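Side-chain contacts in antifreeze protein (PDB 3UYU), which binds to the surface of ice crystals and inhibits their growth, with low thermal hysteresis activity, conferring freeze tolerance on an Arctic yeast: residues Ala11-Ile16 with Pro77-Ala82; Asn86-Tyr91 with Leu208-Val213. The protein carries 2 engineered substitutions. All blocks are in the same frame, centred on the assembly; numbering follows the deposited sequence.

Interaction 1 (Ala11-Ile16 with Pro77-Ala82); sequences ASNFAI and PNYLAA
Y79 and F14 bury the largest areas here, and their rings meet obliquely, the planes inclined at 38° and the centroids 5.7 Å apart. The closest atoms are CZ of F14 and CE2 of Y79, separated by 3.7 Å. Y79 reaches from the helix past F14, the two side chains running in opposite directions; its chi1 of -180° turns the ring away from the backbone N and brings the hydroxyl beside N13. There ND2 of N13 donates to OH of Y79 over 3.2 Å with an angle of 151° at the hydrogen, the oxygen lying slightly off the amide plane. Helix 76-96 runs alongside the right-handed beta-helix of this ice-binding fold, residues 11-16 lead into strand 16-18 of that solenoid, and the ring pair joins the two. L80 extends the apolar patch, its CD2 3.9 Å from CZ of F14. A water bridges the segments, accepting from OH of Y79 at 2.7 Å and donating to O of N13 at 2.9 Å; it lies in the plane of the tyrosine ring and above a face of F14. N78 of the second subunit adds a weak hydrogen bond to the same hydroxyl.

Interaction 2 (Asn86-Tyr91 with Leu208-Val213); sequences NAETAY and LSQTEV
Q210 supplies 81 of the 212 Å² buried between the segments, and its flat amide meets two helix side chains in different ways. The first meeting is a polar stack: the carboxylate of E88 lies against the amide with the planes 28° apart, OE2 of E88 being 3.6 Å from CD of Q210. A bend at chi2 (95°) folds the glutamate chain over the amide. The second is an amide-aromatic contact, in which NE2 of Q210 sits over one face of Y91, 3.7 Å from its CG, with ring and amide planes turned 70° to each other. Q210 gets there by a chain extended beyond CG. Apolar packing is lighter: CB of A87 faces CD1 of L208 at 4.3 Å, where strand 202-209 of the beta-helix runs next to helix 76-96. Within 208-213, an ST turn shapes the link to strand 212-216, N of T211 donating to OG of S209 over 2.9 Å. The firmer polar anchors lie elsewhere, since OE1 of E88 forms a salt bridge with K19 and OH of Y91 bonds to Q172. Pairing across the segments thus rests on stacking and van der Waals contact, while these outer partners probably help fix the two side chains that meet the Q210 amide.

Interactions 1 and 2 occupy successive parts of helix 76-96, their centres 10 Å apart, and they come in series along the chain: 11-16 meets 77-82 before 86-91 meets 208-213. They also touch, with CB of A11 3.9 Å from CB of A87 and CG2 of I16 4.0 Å from CG1 of V213. Strand 16-18, which I16 opens, pairs in parallel with strand 202-209, making early and late sequence neighbours in the beta-helix beside one helix. Both contacts lie away from the inferred ice-binding sites. The second subunit packs near interaction 1, whereas no other protein chain touches interaction 2; dimerization is not required for thermal hysteresis activity.

Interaction 1 (Ala11-Ile16 with Pro77-Ala82)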
loop_
_atom_site.group_PDB
_atom_site.type_symbol
_atom_site.label_atom_id
_atom_site.label_comp_id
_atom_site.label_asym_id
_atom_site.label_seq_id
_atom_site.Cartn_x
_atom_site.Cartn_y
_atom_site.Cartn_z
ATOM N N ALA A 11 0.627 -2.081 -6.662
ATOM C CA ALA A 11 0.224 -2.366 -8.011
ATOM C C ALA A 11 1.425 -2.784 -8.877
ATOM O O ALA A 11 1.217 -3.354 -9.958
ATOM C CB ALA A 11 -0.505 -1.183 -8.629
ATOM N N SER A 12 2.640 -2.570 -8.419
ATOM C CA SER A 12 3.800 -3.103 -9.153
ATOM C C SER A 12 3.902 -4.622 -8.992
ATOM O O SER A 12 4.806 -5.210 -9.609
ATOM C CB SER A 12 5.122 -2.407 -8.735
ATOM O OG SER A 12 5.479 -2.818 -7.486
ATOM N N ASN A 13 2.991 -5.268 -8.258
ATOM C CA ASN A 13 3.032 -6.727 -8.149
ATOM C C ASN A 13 2.083 -7.383 -9.129
ATOM O O ASN A 13 1.828 -8.611 -9.020
ATOM C CB ASN A 13 2.635 -7.171 -6.719
ATOM C CG ASN A 13 3.572 -6.568 -5.640
ATOM O OD1 ASN A 13 4.647 -5.967 -5.942
ATOM N ND2 ASN A 13 3.167 -6.693 -4.387
ATOM N N PHE A 14 1.530 -6.576 -10.049
ATOM C CA PHE A 14 0.511 -7.107 -11.004
ATOM C C PHE A 14 0.888 -6.793 -12.445
ATOM O O PHE A 14 1.203 -5.640 -12.822
ATOM C CB PHE A 14 -0.914 -6.513 -10.713
ATOM C CG PHE A 14 -1.550 -7.035 -9.458
ATOM C CD1 PHE A 14 -1.203 -6.498 -8.192
ATOM C CD2 PHE A 14 -2.452 -8.113 -9.516
ATOM C CE1 PHE A 14 -1.739 -7.035 -7.037
ATOM C CE2 PHE A 14 -2.996 -8.635 -8.376
ATOM C CZ PHE A 14 -2.597 -8.098 -7.080
ATOM N N ALA A 15 0.700 -7.833 -13.263
ATOM C CA ALA A 15 0.651 -7.574 -14.705
ATOM C C ALA A 15 -0.599 -6.891 -15.212
ATOM O O ALA A 15 -0.530 -6.046 -16.081
ATOM C CB ALA A 15 0.861 -8.913 -15.453
ATOM N N ILE A 16 -1.744 -7.301 -14.658
ATOM C CA ILE A 16 -3.027 -6.715 -15.013
ATOM C C ILE A 16 -3.827 -6.585 -13.700
ATOM O O ILE A 16 -3.888 -7.552 -12.922
ATOM C CB ILE A 16 -3.815 -7.658 -15.977
ATOM C CG1 ILE A 16 -3.018 -7.917 -17.252
ATOM C CG2 ILE A 16 -5.102 -6.976 -16.406
ATOM C CD1 ILE A 16 -3.743 -8.879 -18.209
ATOM N N PRO A 77 -8.611 -10.290 -0.187
ATOM C CA PRO A 77 -9.370 -9.057 -0.330
ATOM C C PRO A 77 -8.593 -7.773 0.092
ATOM O O PRO A 77 -8.645 -6.790 -0.617
ATOM C CB PRO A 77 -10.684 -9.339 0.509
ATOM C CG PRO A 77 -10.778 -10.869 0.455
ATOM C CD PRO A 77 -9.370 -11.331 0.559
ATOM N N ASN A 78 -7.862 -7.845 1.215
ATOM C CA ASN A 78 -7.181 -6.633 1.652
ATOM C C ASN A 78 -5.901 -6.358 0.832
ATOM O O ASN A 78 -5.572 -5.206 0.669
ATOM C CB ASN A 78 -6.868 -6.699 3.168
ATOM C CG ASN A 78 -8.104 -6.412 4.001
ATOM O OD1 ASN A 78 -8.985 -5.694 3.600
ATOM N ND2 ASN A 78 -8.097 -6.930 5.179
ATOM N N TYR A 79 -5.258 -7.426 0.308
ATOM C CA TYR A 79 -4.116 -7.270 -0.613
ATOM C C TYR A 79 -4.568 -6.563 -1.906
ATOM O O TYR A 79 -3.944 -5.581 -2.342
ATOM C CB TYR A 79 -3.597 -8.652 -0.917
ATOM C CG TYR A 79 -2.395 -8.709 -1.863
ATOM C CD1 TYR A 79 -1.173 -8.081 -1.539
ATOM C CD2 TYR A 79 -2.513 -9.424 -3.051
ATOM C CE1 TYR A 79 -0.076 -8.173 -2.411
ATOM C CE2 TYR A 79 -1.393 -9.557 -3.904
ATOM C CZ TYR A 79 -0.210 -8.915 -3.579
ATOM O OH TYR A 79 0.927 -8.969 -4.401
ATOM N N LEU A 80 -5.665 -7.049 -2.477
ATOM C CA LEU A 80 -6.252 -6.402 -3.636
ATOM C C LEU A 80 -6.739 -4.975 -3.424
ATOM O O LEU A 80 -6.606 -4.076 -4.301
ATOM C CB LEU A 80 -7.422 -7.264 -4.199
ATOM C CG LEU A 80 -7.012 -8.523 -5.002
ATOM C CD1 LEU A 80 -8.257 -9.377 -5.116
ATOM C CD2 LEU A 80 -6.470 -8.101 -6.391
ATOM N N ALA A 81 -7.375 -4.733 -2.267
ATOM C CA ALA A 81 -7.776 -3.374 -1.966
ATOM C C ALA A 81 -6.630 -2.395 -1.968
ATOM O O ALA A 81 -6.788 -1.273 -2.506
ATOM C CB ALA A 81 -8.558 -3.344 -0.590
ATOM N N ALA A 82 -5.494 -2.839 -1.434
ATOM C CA ALA A 82 -4.317 -1.992 -1.405
ATOM C C ALA A 82 -3.773 -1.820 -2.830
ATOM O O ALA A 82 -3.410 -0.716 -3.227
ATOM C CB ALA A 82 -3.248 -2.572 -0.510
HETATM O O HOH W 1 0.422 -9.948 -6.822
#

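Interaction 2 (Asn86-Tyr91 with Leu208-Val213)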
loop_
_atom_site.group_PDB
_atom_site.type_symbol
_atom_site.label_atom_id
_atom_site.label_comp_id
_atom_site.label_asym_id
_atom_site.label_seq_id
_atom_site.Cartn_x
_atom_site.Cartn_y
_atom_site.Cartn_z
ATOM N N ASN A 86 -3.666 1.851 -4.476
ATOM C CA ASN A 86 -2.376 2.324 -4.933
ATOM C C ASN A 86 -2.348 2.674 -6.475
ATOM O O ASN A 86 -1.744 3.694 -6.866
ATOM C CB ASN A 86 -1.293 1.316 -4.588
ATOM C CG ASN A 86 -0.934 1.266 -3.093
ATOM O OD1 ASN A 86 -1.477 2.057 -2.228
ATOM N ND2 ASN A 86 -0.085 0.383 -2.764
ATOM N N ALA A 87 -3.052 1.852 -7.263
ATOM C CA ALA A 87 -3.156 2.115 -8.684
ATOM C C ALA A 87 -3.934 3.389 -8.952
ATOM O O ALA A 87 -3.537 4.177 -9.835
ATOM C CB ALA A 87 -3.753 0.914 -9.405
ATOM N N GLU A 88 -4.958 3.712 -8.151
ATOM C CA GLU A 88 -5.706 4.991 -8.289
ATOM C C GLU A 88 -4.794 6.190 -7.911
ATOM O O GLU A 88 -4.838 7.265 -8.555
ATOM C CB GLU A 88 -6.922 4.982 -7.324
ATOM C CG GLU A 88 -8.263 5.239 -7.777
ATOM C CD GLU A 88 -8.851 3.899 -8.032
ATOM O OE1 GLU A 88 -9.914 3.470 -7.470
ATOM O OE2 GLU A 88 -8.136 3.242 -8.781
ATOM N N THR A 89 -4.008 6.035 -6.821
ATOM C CA THR A 89 -3.102 7.087 -6.392
ATOM C C THR A 89 -2.086 7.357 -7.545
ATOM O O THR A 89 -1.796 8.487 -7.840
ATOM C CB THR A 89 -2.414 6.655 -5.093
ATOM O OG1 THR A 89 -3.444 6.572 -4.090
ATOM C CG2 THR A 89 -1.282 7.631 -4.710
ATOM N N ALA A 90 -1.587 6.310 -8.181
ATOM C CA ALA A 90 -0.705 6.461 -9.355
ATOM C C ALA A 90 -1.344 7.172 -10.525
ATOM O O ALA A 90 -0.722 8.065 -11.117
ATOM C CB ALA A 90 -0.137 5.082 -9.785
ATOM N N TYR A 91 -2.569 6.779 -10.905
ATOM C CA TYR A 91 -3.295 7.461 -11.952
ATOM C C TYR A 91 -3.341 8.963 -11.669
ATOM O O TYR A 91 -3.065 9.785 -12.518
ATOM C CB TYR A 91 -4.735 6.878 -12.042
ATOM C CG TYR A 91 -5.557 7.555 -13.095
ATOM C CD1 TYR A 91 -5.608 7.000 -14.378
ATOM C CD2 TYR A 91 -6.238 8.759 -12.844
ATOM C CE1 TYR A 91 -6.305 7.615 -15.376
ATOM C CE2 TYR A 91 -6.983 9.390 -13.857
ATOM C CZ TYR A 91 -7.009 8.784 -15.124
ATOM O OH TYR A 91 -7.700 9.386 -16.136
ATOM N N LEU A 208 -3.314 -1.306 -15.836
ATOM C CA LEU A 208 -4.003 -0.952 -14.561
ATOM C C LEU A 208 -5.249 -0.212 -14.977
ATOM O O LEU A 208 -5.144 0.912 -15.383
ATOM C CB LEU A 208 -3.080 -0.112 -13.685
ATOM C CG LEU A 208 -1.662 -0.750 -13.380
ATOM C CD1 LEU A 208 -0.828 0.161 -12.518
ATOM C CD2 LEU A 208 -1.800 -2.029 -12.571
ATOM N N SER A 209 -6.433 -0.841 -14.858
ATOM C CA SER A 209 -7.640 -0.157 -15.335
ATOM C C SER A 209 -8.671 0.037 -14.235
ATOM O O SER A 209 -8.912 -0.917 -13.477
ATOM C CB SER A 209 -8.302 -1.034 -16.417
ATOM O OG SER A 209 -9.625 -0.526 -16.689
ATOM N N GLN A 210 -9.313 1.211 -14.209
ATOM C CA GLN A 210 -10.470 1.451 -13.268
ATOM C C GLN A 210 -11.802 0.851 -13.685
ATOM O O GLN A 210 -12.818 0.906 -12.925
ATOM C CB GLN A 210 -10.621 2.926 -13.028
ATOM C CG GLN A 210 -9.397 3.404 -12.219
ATOM C CD GLN A 210 -9.402 4.867 -11.782
ATOM O OE1 GLN A 210 -10.457 5.468 -11.522
ATOM N NE2 GLN A 210 -8.209 5.442 -11.701
ATOM N N THR A 211 -11.798 0.178 -14.831
ATOM C CA THR A 211 -12.985 -0.633 -15.231
ATOM C C THR A 211 -12.531 -2.004 -15.672
ATOM O O THR A 211 -12.152 -2.805 -14.860
ATOM C CB THR A 211 -13.926 0.130 -16.253
ATOM O OG1 THR A 211 -13.264 0.356 -17.499
ATOM C CG2 THR A 211 -14.367 1.466 -15.762
ATOM N N GLU A 212 -12.618 -2.318 -16.971
ATOM C CA GLU A 212 -12.413 -3.690 -17.515
ATOM C C GLU A 212 -11.218 -3.761 -18.476
ATOM O O GLU A 212 -10.920 -2.796 -19.192
ATOM C CB GLU A 212 -13.703 -4.046 -18.322
ATOM C CG GLU A 212 -13.679 -5.363 -19.065
ATOM C CD GLU A 212 -14.207 -6.539 -18.243
ATOM O OE1 GLU A 212 -14.833 -6.253 -17.189
ATOM O OE2 GLU A 212 -14.023 -7.732 -18.655
ATOM N N VAL A 213 -10.601 -4.924 -18.477
ATOM C CA VAL A 213 -9.505 -5.243 -19.450
ATOM C C VAL A 213 -9.923 -6.425 -20.304
ATOM O O VAL A 213 -10.323 -7.471 -19.779
ATOM C CB VAL A 213 -8.168 -5.545 -18.711
ATOM C CG1 VAL A 213 -7.064 -6.031 -19.727
ATOM C CG2 VAL A 213 -7.737 -4.326 -17.926
#